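Local coordinates for alternansucrase (Leuconostoc mesenteroides, PDB 6HVG), which belongs to glycoside hydrolase family 70, a family of large multidomain bacterial enzymes, and joins a TIM-barrel-type catalytic domain to repeats of the choline- and cell-wall-binding type, at residues P759-M764 with D775-D780. Sequence-based numbering, arbitrary orientation.
Sequences PIRKAM and DTFTFD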
ATOM      1  N   PRO A 759      -9.494   7.749   5.363  1.00 56.99           N
ATOM      2  CA  PRO A 759     -10.859   8.268   5.349  1.00 56.26           C
ATOM      3  C   PRO A 759     -11.231   9.150   4.138  1.00 57.31           C
ATOM      4  O   PRO A 759     -12.283   8.948   3.529  1.00 54.43           O
ATOM      5  CB  PRO A 759     -10.916   9.069   6.641  1.00 57.18           C
ATOM      6  CG  PRO A 759     -10.005   8.338   7.569  1.00 55.53           C
ATOM      7  CD  PRO A 759      -8.921   7.749   6.719  1.00 56.23           C
ATOM      8  N   ILE A 760     -10.389  10.120   3.795  1.00 60.43           N
ATOM      9  CA  ILE A 760     -10.686  10.991   2.654  1.00 62.01           C
ATOM     10  C   ILE A 760     -10.887  10.180   1.366  1.00 62.90           C
ATOM     11  O   ILE A 760     -11.756  10.495   0.562  1.00 63.32           O
ATOM     12  CB  ILE A 760      -9.626  12.109   2.504  1.00 64.23           C
ATOM     13  CG1 ILE A 760      -9.942  13.241   3.474  1.00 67.39           C
ATOM     14  CG2 ILE A 760      -9.593  12.688   1.095  1.00 65.53           C
ATOM     15  CD1 ILE A 760      -8.758  13.738   4.273  1.00 71.83           C
ATOM     16  N   ARG A 761     -10.088   9.136   1.173  1.00 65.59           N
ATOM     17  CA  ARG A 761     -10.209   8.289  -0.022  1.00 66.57           C
ATOM     18  C   ARG A 761     -11.389   7.314   0.101  1.00 69.62           C
ATOM     19  O   ARG A 761     -12.136   7.142  -0.858  1.00 73.11           O
ATOM     20  CB  ARG A 761      -8.897   7.545  -0.317  1.00 58.77           C
ATOM     21  CG  ARG A 761      -7.811   8.487  -0.821  1.00 55.21           C
ATOM     22  CD  ARG A 761      -6.497   7.798  -1.113  1.00 52.79           C
ATOM     23  NE  ARG A 761      -5.887   7.269   0.108  1.00 54.25           N
ATOM     24  CZ  ARG A 761      -4.681   6.699   0.182  1.00 52.77           C
ATOM     25  NH1 ARG A 761      -3.938   6.578  -0.900  1.00 52.07           N
ATOM     26  NH2 ARG A 761      -4.220   6.249   1.345  1.00 51.19           N
ATOM     27  N   LYS A 762     -11.584   6.694   1.266  1.00 69.46           N
ATOM     28  CA  LYS A 762     -12.748   5.803   1.487  1.00 67.64           C
ATOM     29  C   LYS A 762     -14.031   6.535   1.159  1.00 66.25           C
ATOM     30  O   LYS A 762     -14.947   5.961   0.592  1.00 70.57           O
ATOM     31  CB  LYS A 762     -12.840   5.313   2.937  1.00 68.99           C
ATOM     32  CG  LYS A 762     -11.602   4.605   3.465  1.00 76.86           C
ATOM     33  CD  LYS A 762     -11.898   3.335   4.259  1.00 79.17           C
ATOM     34  CE  LYS A 762     -10.670   2.853   5.059  1.00 78.57           C
ATOM     35  NZ  LYS A 762     -10.223   3.776   6.162  1.00 80.12           N
ATOM     36  N   ALA A 763     -14.083   7.817   1.503  1.00 66.39           N
ATOM     37  CA  ALA A 763     -15.241   8.660   1.194  1.00 65.63           C
ATOM     38  C   ALA A 763     -15.436   8.806  -0.311  1.00 65.78           C
ATOM     39  O   ALA A 763     -16.549   8.696  -0.805  1.00 69.00           O
ATOM     40  CB  ALA A 763     -15.087  10.017   1.840  1.00 63.84           C
ATOM     41  N   MET A 764     -14.344   9.003  -1.042  1.00 68.20           N
ATOM     42  CA  MET A 764     -14.391   9.121  -2.511  1.00 70.35           C
ATOM     43  C   MET A 764     -14.835   7.811  -3.168  1.00 72.22           C
ATOM     44  O   MET A 764     -15.623   7.810  -4.104  1.00 72.92           O
ATOM     45  CB  MET A 764     -13.029   9.542  -3.057  1.00 69.44           C
ATOM     46  CG  MET A 764     -12.614  10.917  -2.563  1.00 68.91           C
ATOM     47  SD  MET A 764     -10.954  11.449  -3.000  1.00 68.52           S
ATOM     48  CE  MET A 764     -11.128  11.748  -4.774  1.00 70.00           C
ATOM     49  N   ASP A 775      -5.811   4.659  -7.114  1.00 63.35           N
ATOM     50  CA  ASP A 775      -6.344   5.338  -8.285  1.00 67.60           C
ATOM     51  C   ASP A 775      -5.912   6.823  -8.314  1.00 65.44           C
ATOM     52  O   ASP A 775      -5.813   7.459  -7.273  1.00 68.71           O
ATOM     53  CB  ASP A 775      -7.873   5.232  -8.243  1.00 74.88           C
ATOM     54  CG  ASP A 775      -8.487   4.752  -9.535  1.00 82.16           C
ATOM     55  OD1 ASP A 775      -7.734   4.393 -10.473  1.00 83.58           O
ATOM     56  OD2 ASP A 775      -9.747   4.714  -9.585  1.00 83.97           O
ATOM     57  N   THR A 776      -5.662   7.351  -9.507  1.00 62.94           N
ATOM     58  CA  THR A 776      -5.343   8.755  -9.682  1.00 60.35           C
ATOM     59  C   THR A 776      -6.621   9.589  -9.669  1.00 65.91           C
ATOM     60  O   THR A 776      -7.554   9.296 -10.417  1.00 71.54           O
ATOM     61  CB  THR A 776      -4.636   8.987 -11.022  1.00 59.35           C
ATOM     62  OG1 THR A 776      -3.390   8.317 -10.989  1.00 57.70           O
ATOM     63  CG2 THR A 776      -4.303  10.462 -11.268  1.00 66.28           C
ATOM     64  N   PHE A 777      -6.650  10.647  -8.854  1.00 64.06           N
ATOM     65  CA  PHE A 777      -7.808  11.524  -8.817  1.00 66.61           C
ATOM     66  C   PHE A 777      -7.387  12.956  -9.102  1.00 67.73           C
ATOM     67  O   PHE A 777      -6.300  13.380  -8.733  1.00 65.72           O
ATOM     68  CB  PHE A 777      -8.627  11.411  -7.507  1.00 66.78           C
ATOM     69  CG  PHE A 777      -7.844  11.618  -6.264  1.00 64.24           C
ATOM     70  CD1 PHE A 777      -7.623  12.895  -5.784  1.00 62.83           C
ATOM     71  CD2 PHE A 777      -7.371  10.535  -5.558  1.00 62.13           C
ATOM     72  CE1 PHE A 777      -6.904  13.107  -4.639  1.00 63.28           C
ATOM     73  CE2 PHE A 777      -6.670  10.725  -4.390  1.00 62.42           C
ATOM     74  CZ  PHE A 777      -6.431  12.016  -3.928  1.00 65.20           C
ATOM     75  N   THR A 778      -8.281  13.691  -9.750  1.00 67.33           N
ATOM     76  CA  THR A 778      -8.050  15.059 -10.112  1.00 66.21           C
ATOM     77  C   THR A 778      -8.419  15.930  -8.883  1.00 61.39           C
ATOM     78  O   THR A 778      -9.077  15.485  -7.950  1.00 59.23           O
ATOM     79  CB  THR A 778      -8.844  15.391 -11.412  1.00 64.79           C
ATOM     80  OG1 THR A 778      -8.047  16.227 -12.243  1.00 75.52           O
ATOM     81  CG2 THR A 778     -10.159  16.084 -11.133  1.00 66.38           C
ATOM     82  N   PHE A 779      -7.974  17.171  -8.884  1.00 60.85           N
ATOM     83  CA  PHE A 779      -8.314  18.100  -7.798  1.00 62.77           C
ATOM     84  C   PHE A 779      -9.811  18.352  -7.657  1.00 68.60           C
ATOM     85  O   PHE A 779     -10.301  18.446  -6.531  1.00 72.83           O
ATOM     86  CB  PHE A 779      -7.602  19.447  -7.952  1.00 60.89           C
ATOM     87  CG  PHE A 779      -6.299  19.521  -7.224  1.00 59.99           C
ATOM     88  CD1 PHE A 779      -6.277  19.601  -5.828  1.00 57.51           C
ATOM     89  CD2 PHE A 779      -5.092  19.523  -7.920  1.00 58.31           C
ATOM     90  CE1 PHE A 779      -5.076  19.692  -5.145  1.00 53.47           C
ATOM     91  CE2 PHE A 779      -3.892  19.602  -7.234  1.00 57.29           C
ATOM     92  CZ  PHE A 779      -3.885  19.676  -5.848  1.00 55.23           C
ATOM     93  N   ASP A 780     -10.532  18.483  -8.771  1.00 71.93           N
ATOM     94  CA  ASP A 780     -12.001  18.567  -8.754  1.00 73.17           C
ATOM     95  C   ASP A 780     -12.612  17.327  -8.117  1.00 69.01           C
ATOM     96  O   ASP A 780     -13.552  17.429  -7.350  1.00 68.93           O
ATOM     97  CB  ASP A 780     -12.567  18.771 -10.173  1.00 76.57           C
ATOM     98  CG  ASP A 780     -11.882  19.918 -10.900  1.00 79.43           C
ATOM     99  OD1 ASP A 780     -12.504  20.529 -11.791  1.00 80.69           O
ATOM    100  OD2 ASP A 780     -10.704  20.216 -10.567  1.00 82.82           O
TER
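M764 lays the end of its side chain over one face of the F777 ring, a Met-aromatic contact that joins helix 757-766 to the extended residues leading into helix 779-793. Both segments lie within the glycoside hydrolase family 70 region, and the three side chains that meet are buried. The sulfur stands almost exactly above the ring centre: M764 SD is 4.4 Å from the F777 centroid and 4° off the ring normal. The methyl group dips closer to the ring plane and is displaced toward the root of the ring, 3.7 Å separating M764 CE from F777 CB. This makes a CH-pi contact, M764 CE lying 4.0 Å from the centroid of the F777 ring. The methionine chain is extended through chi2 and then bends at chi3 (71°), which carries the methyl from above the centre toward the CB end of the ring; the two side chains cross at about a right angle. With F777 CG set between its own backbone N and carbonyl carbon (chi1 55°), the ring presents one face to M764. A second, looser approach comes from R761, whose CG reaches F777 CE2 at 4.4 Å, obliquely to the ring. It offers its aliphatic part here, while the guanidinium is held elsewhere by a salt bridge from NH2 to D758 and a bond from NE to Q757 O. Helix 1102-1105 also borders the ring: F1105 packs edge-to-face with F777, and L1102 touches both F777 and R761. One turn back from M764, I760 packs instead against L782, M786 and Y789 of helix 779-793. The closest approach between the two segments remains that of the methionine methyl, M764 CE, to F777 CG at 3.6 Å.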